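Carboxynorspermidine decarboxylase (Campylobacter jejuni subsp. jejuni 81116, PDB 3N29) probably catalyses the pyridoxal-phosphate-dependent decarboxylation of carboxynorspermidine to norspermidine, using a beta/alpha-barrel joined to a beta-sheet domain. Local coordinates at residues A[283-288]-A[368-373]; A[291-296]-A[341-346]; A[305-310]-A[380-385]; A[321-326]-A[356-361]. All coordinates share one frame; numbering follows the deposited sequence.

Contact 1. Residues A[283-288]-A[368-373]; sequences ASVVDI and DKIVFL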
loop_
_atom_site.group_PDB
_atom_site.type_symbol
_atom_site.label_atom_id
_atom_site.label_comp_id
_atom_site.label_asym_id
_atom_site.label_seq_id
_atom_site.Cartn_x
_atom_site.Cartn_y
_atom_site.Cartn_z
ATOM N N ALA A 283 -18.034 -6.562 -0.662
ATOM C CA ALA A 283 -17.276 -7.792 -0.875
ATOM C C ALA A 283 -18.237 -8.917 -0.654
ATOM O O ALA A 283 -19.339 -8.704 -0.097
ATOM C CB ALA A 283 -16.123 -7.844 0.166
ATOM N N SER A 284 -17.890 -10.105 -1.094
ATOM C CA SER A 284 -18.685 -11.269 -0.812
ATOM C C SER A 284 -17.972 -12.221 0.153
ATOM O O SER A 284 -16.743 -12.347 0.092
ATOM C CB SER A 284 -18.918 -12.057 -2.151
ATOM O OG SER A 284 -19.734 -11.254 -3.051
ATOM N N VAL A 285 -18.765 -12.914 0.951
ATOM C CA VAL A 285 -18.346 -14.149 1.636
ATOM C C VAL A 285 -18.088 -15.278 0.659
ATOM O O VAL A 285 -19.007 -15.807 0.081
ATOM C CB VAL A 285 -19.352 -14.538 2.752
ATOM C CG1 VAL A 285 -18.840 -15.766 3.559
ATOM C CG2 VAL A 285 -19.726 -13.269 3.655
ATOM N N VAL A 286 -16.830 -15.687 0.517
ATOM C CA VAL A 286 -16.446 -16.773 -0.298
ATOM C C VAL A 286 -16.436 -18.099 0.447
ATOM O O VAL A 286 -16.773 -19.133 -0.102
ATOM C CB VAL A 286 -15.077 -16.521 -0.939
ATOM C CG1 VAL A 286 -14.649 -17.704 -1.870
ATOM C CG2 VAL A 286 -15.148 -15.146 -1.721
ATOM N N ASP A 287 -16.026 -18.073 1.695
ATOM C CA ASP A 287 -16.005 -19.282 2.522
ATOM C C ASP A 287 -16.212 -18.916 3.973
ATOM O O ASP A 287 -15.952 -17.817 4.346
ATOM C CB ASP A 287 -14.684 -20.023 2.352
ATOM C CG ASP A 287 -14.756 -21.549 2.726
ATOM O OD1 ASP A 287 -15.848 -22.112 2.849
ATOM O OD2 ASP A 287 -13.694 -22.118 2.891
ATOM N N ILE A 288 -16.704 -19.853 4.756
ATOM C CA ILE A 288 -16.841 -19.700 6.175
ATOM C C ILE A 288 -16.217 -20.928 6.862
ATOM O O ILE A 288 -16.541 -22.032 6.566
ATOM C CB ILE A 288 -18.289 -19.544 6.584
ATOM C CG1 ILE A 288 -18.910 -18.311 5.953
ATOM C CG2 ILE A 288 -18.402 -19.435 8.033
ATOM C CD1 ILE A 288 -20.250 -18.106 6.362
ATOM N N ASP A 368 -23.238 -14.155 0.727
ATOM C CA ASP A 368 -23.648 -12.890 1.319
ATOM C C ASP A 368 -22.683 -11.722 1.018
ATOM O O ASP A 368 -21.474 -11.893 0.842
ATOM C CB ASP A 368 -23.827 -12.996 2.818
ATOM C CG ASP A 368 -25.040 -13.784 3.236
ATOM O OD1 ASP A 368 -25.853 -14.171 2.380
ATOM O OD2 ASP A 368 -25.110 -14.090 4.453
ATOM N N LYS A 369 -23.244 -10.516 0.946
ATOM C CA LYS A 369 -22.453 -9.331 0.662
ATOM C C LYS A 369 -22.156 -8.669 2.029
ATOM O O LYS A 369 -23.102 -8.464 2.860
ATOM C CB LYS A 369 -23.226 -8.369 -0.202
ATOM C CG LYS A 369 -23.705 -8.929 -1.541
ATOM C CD LYS A 369 -22.612 -8.886 -2.547
ATOM C CE LYS A 369 -23.118 -8.854 -3.943
ATOM N NZ LYS A 369 -23.863 -10.092 -4.281
ATOM N N ILE A 370 -20.885 -8.321 2.235
ATOM C CA ILE A 370 -20.384 -7.538 3.398
ATOM C C ILE A 370 -20.028 -6.138 2.897
ATOM O O ILE A 370 -19.286 -5.964 1.876
ATOM C CB ILE A 370 -19.173 -8.143 3.977
ATOM C CG1 ILE A 370 -19.435 -9.624 4.348
ATOM C CG2 ILE A 370 -18.600 -7.268 5.084
ATOM C CD1 ILE A 370 -20.347 -9.737 5.638
ATOM N N VAL A 371 -20.619 -5.131 3.523
ATOM C CA VAL A 371 -20.490 -3.747 3.077
ATOM C C VAL A 371 -19.634 -2.988 4.112
ATOM O O VAL A 371 -20.066 -2.715 5.265
ATOM C CB VAL A 371 -21.889 -3.100 2.888
ATOM C CG1 VAL A 371 -21.792 -1.606 2.449
ATOM C CG2 VAL A 371 -22.705 -3.948 1.908
ATOM N N PHE A 372 -18.400 -2.702 3.744
ATOM C CA PHE A 372 -17.483 -1.901 4.561
ATOM C C PHE A 372 -17.792 -0.406 4.314
ATOM O O PHE A 372 -17.686 0.134 3.172
ATOM C CB PHE A 372 -16.019 -2.225 4.236
ATOM C CG PHE A 372 -15.604 -3.604 4.656
ATOM C CD1 PHE A 372 -15.358 -3.876 5.975
ATOM C CD2 PHE A 372 -15.542 -4.608 3.747
ATOM C CE1 PHE A 372 -14.996 -5.222 6.360
ATOM C CE2 PHE A 372 -15.239 -5.932 4.103
ATOM C CZ PHE A 372 -14.951 -6.216 5.416
ATOM N N LEU A 373 -18.125 0.261 5.405
ATOM C CA LEU A 373 -18.669 1.643 5.329
ATOM C C LEU A 373 -17.549 2.674 5.146
ATOM O O LEU A 373 -16.481 2.564 5.792
ATOM C CB LEU A 373 -19.483 1.961 6.608
ATOM C CG LEU A 373 -20.736 1.089 6.778
ATOM C CD1 LEU A 373 -21.465 1.491 8.126
ATOM C CD2 LEU A 373 -21.721 1.251 5.602
HETATM O O HOH W 1 -22.380 -12.263 -3.506
#
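Val285 and Ile370 meet at an oblique angle, the CG2 methyl of Val285 resting against CG1 of Ile370 at 3.7 Å. Val285 holds CG1 anti to its backbone N (chi1 -175°), which leaves CG2 beside that N and turned to the strand 369-372. The same methyl also lies near Asp368 O, just before that strand, and less closely to Asp368 CB. Ile370 in turn lays its CG2 on one face of the Phe372 ring, 3.7 Å above the plane and toward the rim, while CB of Ala283 approaches the edge of that ring near its plane. Ala283, Val285, Ile370 and Phe372 form one apolar patch, to which Leu298 of the neighbouring strand 294-298 and Phe360 add.

On the face that bears Ser284 and Lys369 the contact is polar at its tips. Lys369 bends at chi2 and chi4 and passes its CD 3.8 Å from Ser284 OG; a water then joins the two tips, 2.9 Å from Ser284 OG and 2.7 Å from Lys369 NZ. Ser284 OG is also hydrogen-bonded to Thr44, and Lys369 NZ to the carbonyl of Glu40. Three backbone bonds hold the antiparallel strands: Ala283 and Ile370 exchange a pair, and Val285 N donates to Asp368 O at 2.9 Å, nearly straight at 164°. Beyond Val285 the strand 279-290 bulges classically at Val286 and Asp287, opposite Ile297. The chemistry is two-faced: aliphatic and aromatic groups pack on one face of this strand pair, whereas water and N-terminal residues satisfy the hydroxyl and ammonium on the other.

Contact 2. Residues A[291-296]-A[341-346]; sequences NEKQIA and AYLLTG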
loop_
_atom_site.group_PDB
_atom_site.type_symbol
_atom_site.label_atom_id
_atom_site.label_comp_id
_atom_site.label_asym_id
_atom_site.label_seq_id
_atom_site.Cartn_x
_atom_site.Cartn_y
_atom_site.Cartn_z
ATOM N N ASN A 291 -12.396 -21.883 13.573
ATOM C CA ASN A 291 -11.211 -22.129 14.373
ATOM C C ASN A 291 -11.480 -21.441 15.704
ATOM O O ASN A 291 -11.082 -20.342 15.922
ATOM C CB ASN A 291 -9.932 -21.670 13.688
ATOM C CG ASN A 291 -8.683 -22.064 14.443
ATOM O OD1 ASN A 291 -8.748 -22.608 15.515
ATOM N ND2 ASN A 291 -7.551 -21.730 13.891
ATOM N N GLU A 292 -12.238 -22.118 16.543
ATOM C CA GLU A 292 -12.787 -21.578 17.767
ATOM C C GLU A 292 -13.902 -20.561 17.462
ATOM O O GLU A 292 -15.026 -20.791 17.813
ATOM C CB GLU A 292 -11.723 -21.057 18.711
ATOM C CG GLU A 292 -10.732 -22.136 19.129
ATOM C CD GLU A 292 -9.803 -21.692 20.191
ATOM O OE1 GLU A 292 -8.708 -21.275 19.872
ATOM O OE2 GLU A 292 -10.156 -21.728 21.364
ATOM N N LYS A 293 -13.589 -19.485 16.764
ATOM C CA LYS A 293 -14.603 -18.567 16.270
ATOM C C LYS A 293 -15.057 -18.926 14.851
ATOM O O LYS A 293 -14.403 -19.652 14.171
ATOM C CB LYS A 293 -14.096 -17.146 16.274
ATOM C CG LYS A 293 -13.246 -16.802 17.423
ATOM C CD LYS A 293 -13.504 -15.458 17.989
ATOM C CE LYS A 293 -14.977 -15.277 18.363
ATOM N NZ LYS A 293 -15.188 -14.620 19.639
ATOM N N GLN A 294 -16.187 -18.413 14.434
ATOM C CA GLN A 294 -16.593 -18.502 13.066
ATOM C C GLN A 294 -15.816 -17.423 12.321
ATOM O O GLN A 294 -15.660 -16.334 12.787
ATOM C CB GLN A 294 -18.067 -18.268 12.909
ATOM C CG GLN A 294 -18.933 -19.253 13.627
ATOM C CD GLN A 294 -18.911 -20.543 12.981
ATOM O OE1 GLN A 294 -19.404 -20.701 11.911
ATOM N NE2 GLN A 294 -18.319 -21.485 13.616
ATOM N N ILE A 295 -15.295 -17.806 11.181
ATOM C CA ILE A 295 -14.500 -16.941 10.354
ATOM C C ILE A 295 -15.029 -16.894 8.933
ATOM O O ILE A 295 -15.124 -17.894 8.306
ATOM C CB ILE A 295 -13.057 -17.446 10.312
ATOM C CG1 ILE A 295 -12.510 -17.579 11.721
ATOM C CG2 ILE A 295 -12.193 -16.532 9.508
ATOM C CD1 ILE A 295 -11.297 -18.340 11.816
ATOM N N ALA A 296 -15.311 -15.704 8.439
ATOM C CA ALA A 296 -15.749 -15.507 7.088
ATOM C C ALA A 296 -14.574 -14.995 6.289
ATOM O O ALA A 296 -13.954 -14.041 6.645
ATOM C CB ALA A 296 -16.842 -14.530 7.047
ATOM N N ALA A 341 -21.408 -13.719 16.189
ATOM C CA ALA A 341 -20.069 -13.145 16.010
ATOM C C ALA A 341 -19.315 -13.829 14.869
ATOM O O ALA A 341 -19.243 -15.098 14.828
ATOM C CB ALA A 341 -19.219 -13.306 17.325
ATOM N N TYR A 342 -18.655 -13.040 14.042
ATOM C CA TYR A 342 -17.706 -13.563 13.054
ATOM C C TYR A 342 -16.407 -12.712 12.975
ATOM O O TYR A 342 -16.462 -11.446 13.053
ATOM C CB TYR A 342 -18.368 -13.502 11.691
ATOM C CG TYR A 342 -19.517 -14.462 11.458
ATOM C CD1 TYR A 342 -19.307 -15.683 10.854
ATOM C CD2 TYR A 342 -20.806 -14.101 11.782
ATOM C CE1 TYR A 342 -20.352 -16.579 10.622
ATOM C CE2 TYR A 342 -21.858 -14.950 11.563
ATOM C CZ TYR A 342 -21.620 -16.203 10.996
ATOM O OH TYR A 342 -22.674 -16.987 10.778
ATOM N N LEU A 343 -15.276 -13.381 12.805
ATOM C CA LEU A 343 -14.047 -12.746 12.305
ATOM C C LEU A 343 -14.221 -12.558 10.779
ATOM O O LEU A 343 -14.545 -13.501 10.061
ATOM C CB LEU A 343 -12.812 -13.592 12.608
ATOM C CG LEU A 343 -12.277 -13.535 14.036
ATOM C CD1 LEU A 343 -11.064 -14.567 14.202
ATOM C CD2 LEU A 343 -11.859 -12.091 14.335
ATOM N N LEU A 344 -14.102 -11.336 10.297
ATOM C CA LEU A 344 -14.104 -11.064 8.847
ATOM C C LEU A 344 -12.663 -10.930 8.401
ATOM O O LEU A 344 -11.870 -10.224 9.083
ATOM C CB LEU A 344 -14.804 -9.749 8.568
ATOM C CG LEU A 344 -16.283 -9.690 8.923
ATOM C CD1 LEU A 344 -16.859 -8.329 8.437
ATOM C CD2 LEU A 344 -17.141 -10.856 8.417
ATOM N N THR A 345 -12.305 -11.679 7.364
ATOM C CA THR A 345 -10.946 -11.794 6.973
ATOM C C THR A 345 -10.823 -11.718 5.471
ATOM O O THR A 345 -11.814 -11.903 4.767
ATOM C CB THR A 345 -10.387 -13.123 7.470
ATOM O OG1 THR A 345 -10.997 -14.249 6.850
ATOM C CG2 THR A 345 -10.593 -13.289 9.061
ATOM N N GLY A 346 -9.591 -11.571 4.991
ATOM C CA GLY A 346 -9.325 -11.317 3.581
ATOM C C GLY A 346 -8.803 -12.503 2.808
ATOM O O GLY A 346 -8.525 -13.541 3.341
HETATM O O HOH W 2 -17.638 -16.716 16.158
#
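Strands 294-296 and 341-345 run parallel at 35° to each other, with Ile295 beside Leu343 and Ala296 beside Leu344, inside the mixed sheet of the C-terminal domain. Leu343 lies at the centre of the exchange: its N donates to Gln294 O at 3.0 Å, and its O receives Ala296 N at 2.8 Å. Ile295 and Leu343 lie side by side and point the same way, CG1 of Ile295 4.1 Å from Leu343 CB. The other branch, Ile295 CG2, reaches obliquely to Thr345 CG2 at 3.6 Å. On the reverse face Gln294 CB approaches CD1 of the Tyr342 ring at 3.5 Å, and farther along Ala296 CB meets Leu344 CD2. The Tyr342 hydroxyl is held by Leu364 N. At the end near Gln294 a water links Gln294 N with Ala341 O. The second subunit borders this part of the sheet, Tyr178 of that subunit packing on Ile295 and its Arg180 on Thr345. With chi1 at 66°, Thr345 places OG1 between its own N and carbonyl carbon, where it joins Thr345 N in gripping one acceptor: Ala296 O takes N at 3.0 Å almost in line with its C=O bond and OG1 at 3.0 Å from above the carbonyl plane.

Contact 3. Residues A[305-310]-A[380-385]; sequences HMPDTI and IVKNTT. With NSD (N-(3-aminopropyl)propane-1,3-diamine), chain D.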
loop_
_atom_site.group_PDB
_atom_site.type_symbol
_atom_site.label_atom_id
_atom_site.label_comp_id
_atom_site.label_asym_id
_atom_site.label_seq_id
_atom_site.Cartn_x
_atom_site.Cartn_y
_atom_site.Cartn_z
ATOM N N HIS A 305 -6.718 -3.457 -0.061
ATOM C CA HIS A 305 -7.926 -2.672 -0.451
ATOM C C HIS A 305 -8.400 -1.646 0.577
ATOM O O HIS A 305 -9.098 -0.701 0.221
ATOM C CB HIS A 305 -9.090 -3.639 -0.815
ATOM C CG HIS A 305 -8.768 -4.626 -1.907
ATOM N ND1 HIS A 305 -9.463 -5.788 -2.075
ATOM C CD2 HIS A 305 -7.774 -4.658 -2.825
ATOM C CE1 HIS A 305 -8.942 -6.496 -3.070
ATOM N NE2 HIS A 305 -7.917 -5.819 -3.555
ATOM N N MET A 306 -8.003 -1.801 1.875
ATOM C CA MET A 306 -8.291 -0.810 2.885
ATOM C C MET A 306 -6.985 -0.595 3.659
ATOM O O MET A 306 -6.961 -0.813 4.870
ATOM C CB MET A 306 -9.454 -1.242 3.844
ATOM C CG MET A 306 -10.907 -1.429 3.156
ATOM S SD MET A 306 -12.180 -2.093 4.282
ATOM C CE MET A 306 -11.915 -3.845 4.151
ATOM N N PRO A 307 -5.909 -0.257 2.995
ATOM C CA PRO A 307 -4.586 -0.199 3.606
ATOM C C PRO A 307 -4.504 0.627 4.887
ATOM O O PRO A 307 -3.799 0.252 5.754
ATOM C CB PRO A 307 -3.725 0.402 2.518
ATOM C CG PRO A 307 -4.601 0.813 1.493
ATOM C CD PRO A 307 -5.897 0.258 1.633
ATOM N N ASP A 308 -5.218 1.720 4.973
ATOM C CA ASP A 308 -5.182 2.518 6.170
ATOM C C ASP A 308 -5.695 1.795 7.416
ATOM O O ASP A 308 -5.293 2.123 8.476
ATOM C CB ASP A 308 -5.836 3.876 6.004
ATOM C CG ASP A 308 -5.026 4.827 5.125
ATOM O OD1 ASP A 308 -3.848 4.600 4.846
ATOM O OD2 ASP A 308 -5.585 5.795 4.702
ATOM N N THR A 309 -6.533 0.782 7.258
ATOM C CA THR A 309 -6.966 0.017 8.390
ATOM C C THR A 309 -5.763 -0.666 9.078
ATOM O O THR A 309 -5.774 -0.820 10.259
ATOM C CB THR A 309 -8.066 -0.992 8.044
ATOM O OG1 THR A 309 -7.603 -1.946 7.112
ATOM C CG2 THR A 309 -9.279 -0.264 7.500
ATOM N N ILE A 310 -4.783 -1.074 8.278
ATOM C CA ILE A 310 -3.558 -1.741 8.776
ATOM C C ILE A 310 -2.539 -0.695 9.211
ATOM O O ILE A 310 -1.928 -0.846 10.282
ATOM C CB ILE A 310 -2.891 -2.597 7.670
ATOM C CG1 ILE A 310 -3.912 -3.646 7.206
ATOM C CG2 ILE A 310 -1.577 -3.280 8.227
ATOM C CD1 ILE A 310 -4.402 -4.502 8.314
ATOM N N ILE A 380 -8.837 3.817 -2.430
ATOM C CA ILE A 380 -8.549 3.608 -3.859
ATOM C C ILE A 380 -7.205 4.201 -4.251
ATOM O O ILE A 380 -6.377 3.530 -4.895
ATOM C CB ILE A 380 -9.665 4.194 -4.737
ATOM C CG1 ILE A 380 -11.017 3.538 -4.390
ATOM C CG2 ILE A 380 -9.358 3.996 -6.226
ATOM C CD1 ILE A 380 -12.221 4.403 -4.808
ATOM N N VAL A 381 -6.979 5.448 -3.835
ATOM C CA VAL A 381 -5.749 6.182 -4.170
ATOM C C VAL A 381 -4.484 5.510 -3.666
ATOM O O VAL A 381 -3.393 5.901 -4.108
ATOM C CB VAL A 381 -5.791 7.636 -3.597
ATOM C CG1 VAL A 381 -6.952 8.454 -4.310
ATOM C CG2 VAL A 381 -5.970 7.658 -2.046
ATOM N N LYS A 382 -4.596 4.550 -2.768
ATOM C CA LYS A 382 -3.412 3.954 -2.218
ATOM C C LYS A 382 -3.511 2.456 -2.122
ATOM O O LYS A 382 -2.817 1.814 -1.291
ATOM C CB LYS A 382 -3.047 4.566 -0.872
ATOM C CG LYS A 382 -4.036 4.328 0.238
ATOM C CD LYS A 382 -3.793 5.460 1.350
ATOM C CE LYS A 382 -2.354 5.699 1.864
ATOM N NZ LYS A 382 -1.838 4.667 2.831
ATOM N N ASN A 383 -4.366 1.875 -2.946
ATOM C CA ASN A 383 -4.517 0.431 -2.954
ATOM C C ASN A 383 -3.506 -0.293 -3.841
ATOM O O ASN A 383 -2.694 0.335 -4.571
ATOM C CB ASN A 383 -5.944 -0.018 -3.142
ATOM C CG ASN A 383 -6.489 0.152 -4.578
ATOM O OD1 ASN A 383 -5.751 0.448 -5.500
ATOM N ND2 ASN A 383 -7.832 -0.046 -4.732
ATOM N N THR A 384 -3.510 -1.616 -3.740
ATOM C CA THR A 384 -2.447 -2.393 -4.364
ATOM C C THR A 384 -2.974 -3.695 -4.959
ATOM O O THR A 384 -4.076 -4.087 -4.643
ATOM C CB THR A 384 -1.292 -2.749 -3.293
ATOM O OG1 THR A 384 -1.672 -3.854 -2.480
ATOM C CG2 THR A 384 -1.019 -1.478 -2.267
ATOM N N THR A 385 -2.133 -4.325 -5.798
ATOM C CA THR A 385 -2.309 -5.637 -6.350
ATOM C C THR A 385 -1.369 -6.636 -5.695
ATOM O O THR A 385 -0.980 -7.608 -6.317
ATOM C CB THR A 385 -2.108 -5.598 -7.901
ATOM O OG1 THR A 385 -0.817 -5.058 -8.239
ATOM C CG2 THR A 385 -3.215 -4.757 -8.559
HETATM C C1 NSD D . -6.130 12.783 5.743
HETATM N N1 NSD D . -7.318 13.179 6.443
HETATM C C2 NSD D . -4.900 12.874 6.581
HETATM N N2 NSD D . -3.126 11.938 5.282
HETATM C C3 NSD D . -3.650 12.979 5.782
HETATM N N3 NSD D . -4.071 7.802 4.182
HETATM C C4 NSD D . -3.548 10.749 5.400
HETATM C C5 NSD D . -2.741 9.704 4.682
HETATM C C6 NSD D . -3.122 8.312 5.118
HETATM O O HOH W 3 -5.980 -5.861 -5.650
#
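Asp308 and Lys382 are joined by a salt bridge in the norspermidine pocket, where the start of helix 307-311 meets the buried loop 380-385. CB of Lys382 points toward segment 305-310, and chi1 of 65° sets CG between the backbone N and the carbonyl carbon, 3.8 Å from CG of Pro307, which also touches Lys382 O. An extended chi2 sets CD 3.6 Å from Asp308 OD1; the bend at chi3 turns CE past norspermidine N3, and the bend at chi4 brings NZ to 2.8 Å from Asp308 OD1, on its syn side and 21° out of the carboxylate plane. The two side chains cross at about a right angle. The ammonium has a second anionic partner, Glu303 of the second subunit, and a cation-pi contact with Phe386 of that subunit, so this side of the pocket lies beside the subunit interface. Asp308 OD2 accepts from norspermidine N3 at 2.6 Å and also bonds a glycerol, probably from the crystallisation liquor. The bridge to OD1 would favour the carboxylate orientation that presents OD2 to the amine. Glu272 also bonds the ligand. Farther along, His305 CA packs on Asn383 CB, and Asn383 OD1 is bonded to Arg417 of the second subunit. His305 ND1 is hydrogen-bonded to Thr300 OG1; at the ring edge a water lies 2.9 Å from His305 NE2 and donates to Thr384 O at 2.8 Å.

Contact 4. Residues A[321-326]-A[356-361]; sequences ARILAT and GEYAFD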
loop_
_atom_site.group_PDB
_atom_site.type_symbol
_atom_site.label_atom_id
_atom_site.label_comp_id
_atom_site.label_asym_id
_atom_site.label_seq_id
_atom_site.Cartn_x
_atom_site.Cartn_y
_atom_site.Cartn_z
ATOM N N ALA A 321 -23.771 -4.390 11.096
ATOM C CA ALA A 321 -22.989 -5.124 12.084
ATOM C C ALA A 321 -22.442 -4.178 13.128
ATOM O O ALA A 321 -22.355 -2.934 12.900
ATOM C CB ALA A 321 -21.837 -5.923 11.381
ATOM N N ARG A 322 -22.003 -4.740 14.254
ATOM C CA ARG A 322 -21.315 -3.950 15.266
ATOM C C ARG A 322 -19.922 -4.502 15.464
ATOM O O ARG A 322 -19.743 -5.697 15.508
ATOM C CB ARG A 322 -22.046 -3.938 16.616
ATOM C CG ARG A 322 -23.554 -3.545 16.537
ATOM C CD ARG A 322 -24.328 -3.457 17.879
ATOM N NE ARG A 322 -24.102 -4.703 18.647
ATOM C CZ ARG A 322 -23.096 -4.889 19.518
ATOM N NH1 ARG A 322 -22.245 -3.907 19.825
ATOM N NH2 ARG A 322 -22.959 -6.047 20.096
ATOM N N ILE A 323 -18.958 -3.626 15.663
ATOM C CA ILE A 323 -17.562 -4.062 15.992
ATOM C C ILE A 323 -17.539 -4.621 17.423
ATOM O O ILE A 323 -17.929 -3.928 18.406
ATOM C CB ILE A 323 -16.554 -2.916 15.843
ATOM C CG1 ILE A 323 -16.486 -2.384 14.399
ATOM C CG2 ILE A 323 -15.155 -3.317 16.449
ATOM C CD1 ILE A 323 -15.866 -0.992 14.323
ATOM N N LEU A 324 -17.071 -5.862 17.561
ATOM C CA LEU A 324 -16.832 -6.488 18.873
ATOM C C LEU A 324 -15.347 -6.375 19.289
ATOM O O LEU A 324 -15.087 -6.181 20.449
ATOM C CB LEU A 324 -17.151 -7.962 18.846
ATOM C CG LEU A 324 -18.637 -8.268 18.560
ATOM C CD1 LEU A 324 -18.785 -9.769 18.184
ATOM C CD2 LEU A 324 -19.576 -7.908 19.707
ATOM N N ALA A 325 -14.407 -6.483 18.335
ATOM C CA ALA A 325 -12.984 -6.486 18.642
ATOM C C ALA A 325 -12.252 -6.165 17.379
ATOM O O ALA A 325 -12.706 -6.527 16.279
ATOM C CB ALA A 325 -12.505 -7.818 19.191
ATOM N N THR A 326 -11.124 -5.497 17.558
ATOM C CA THR A 326 -10.209 -5.217 16.447
ATOM C C THR A 326 -9.304 -6.349 16.098
ATOM O O THR A 326 -9.090 -7.330 16.854
ATOM C CB THR A 326 -9.354 -3.942 16.776
ATOM O OG1 THR A 326 -8.345 -4.279 17.705
ATOM C CG2 THR A 326 -10.190 -2.735 17.336
ATOM N N GLY A 356 -11.444 -7.585 11.592
ATOM C CA GLY A 356 -11.928 -7.474 12.949
ATOM C C GLY A 356 -13.003 -8.504 13.240
ATOM O O GLY A 356 -13.291 -9.364 12.393
ATOM N N GLU A 357 -13.577 -8.477 14.461
ATOM C CA GLU A 357 -14.635 -9.377 14.857
ATOM C C GLU A 357 -15.920 -8.560 14.971
ATOM O O GLU A 357 -15.890 -7.483 15.574
ATOM C CB GLU A 357 -14.334 -9.979 16.240
ATOM C CG GLU A 357 -15.239 -11.080 16.567
ATOM C CD GLU A 357 -15.071 -11.597 18.023
ATOM O OE1 GLU A 357 -15.993 -12.334 18.510
ATOM O OE2 GLU A 357 -14.067 -11.214 18.668
ATOM N N TYR A 358 -16.985 -9.011 14.313
ATOM C CA TYR A 358 -18.207 -8.239 14.221
ATOM C C TYR A 358 -19.415 -9.098 14.568
ATOM O O TYR A 358 -19.404 -10.348 14.379
ATOM C CB TYR A 358 -18.393 -7.726 12.777
ATOM C CG TYR A 358 -17.302 -6.835 12.196
ATOM C CD1 TYR A 358 -17.491 -5.476 12.073
ATOM C CD2 TYR A 358 -16.073 -7.366 11.755
ATOM C CE1 TYR A 358 -16.518 -4.660 11.520
ATOM C CE2 TYR A 358 -15.062 -6.518 11.184
ATOM C CZ TYR A 358 -15.301 -5.178 11.078
ATOM O OH TYR A 358 -14.349 -4.362 10.502
ATOM N N ALA A 359 -20.450 -8.422 15.066
ATOM C CA ALA A 359 -21.666 -9.016 15.493
ATOM C C ALA A 359 -22.705 -8.674 14.441
ATOM O O ALA A 359 -22.842 -7.478 14.089
ATOM C CB ALA A 359 -22.118 -8.424 16.817
ATOM N N PHE A 360 -23.407 -9.716 13.985
ATOM C CA PHE A 360 -24.531 -9.606 13.048
ATOM C C PHE A 360 -25.835 -10.117 13.697
ATOM O O PHE A 360 -25.771 -10.908 14.657
ATOM C CB PHE A 360 -24.237 -10.431 11.781
ATOM C CG PHE A 360 -23.050 -9.948 10.977
ATOM C CD1 PHE A 360 -23.231 -9.135 9.853
ATOM C CD2 PHE A 360 -21.756 -10.329 11.306
ATOM C CE1 PHE A 360 -22.153 -8.724 9.064
ATOM C CE2 PHE A 360 -20.678 -9.880 10.547
ATOM C CZ PHE A 360 -20.861 -9.076 9.447
ATOM N N ASP A 361 -26.987 -9.677 13.155
ATOM C CA ASP A 361 -28.340 -10.138 13.561
ATOM C C ASP A 361 -28.743 -11.509 13.049
ATOM O O ASP A 361 -29.747 -12.062 13.495
ATOM C CB ASP A 361 -29.403 -9.222 12.948
ATOM C CG ASP A 361 -29.534 -7.942 13.676
ATOM O OD1 ASP A 361 -28.753 -7.701 14.623
ATOM O OD2 ASP A 361 -30.453 -7.175 13.325
#
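Phe360, with chi1 at -64°, sets CG beside its backbone N and lays one ring face against Ala321, whose CB stands 3.8 Å from the ring centroid in a CH-pi contact, 17° off the normal. A similar chi1 in Tyr358 puts its ring alongside Ile323, the two pointing the same way, with Ile323 CG1 3.7 Å from Tyr358 CE1. The tyrosine hydroxyl is bonded to Ser316 O. On the opposite face Leu324 spreads over Ala359, CD1 lying 3.8 Å from Ala359 CB, while the extended Glu357 side chain passes near Leu324 CD1 with OE1 and near Ala325 CB with OE2. Lys293 pairs with Glu357 OE1 in a salt bridge. The Arg322 guanidinium is engaged by Glu339, Ser333 and Asp334, and its NH2 comes obliquely to Ala359 CB.

Arg322 and Ala359 exchange two backbone bonds, after which the register slips by one residue. Glu357 O accepts from Leu324 N at 2.8 Å and, more distantly, from Ala325 N at 3.3 Å, both donors coming from the same face of its carbonyl plane. Glu357 N returns a nearly straight bond to Ala325 O, 2.8 Å long at 177°. Gly356 CA lies beside the same Ala325 O. Two residues facing one across an antiparallel pair make a classic beta bulge, here between strands 321-325 and 354-360 of the mixed C-terminal sheet.

Overall arrangement
Contacts 1, 2 and 4 belong to one mixed beta sheet, their centres 10 to 13 Å apart. Strand 279-290 of contact 1 neighbours 294-298 of contact 2, whose partner 340-345 adjoins 354-360 of contact 4. Their side chains merge: Ile370 touches both Leu344 and Phe360. Along the chain, contacts 2 and 4 lie between the two segments of contact 1 and alternate with each other; contact 3 alternates with contacts 1 and 2, and contact 4 falls between its segments. Contact 3 stands apart, its centre about 17 Å from contact 1 and about 21 Å from the others. Through Asp308 and Lys382 it reaches the norspermidine pocket, and through Met306 on Phe372 the sheet. Contacts 1, 2 and 3 adjoin the second subunit.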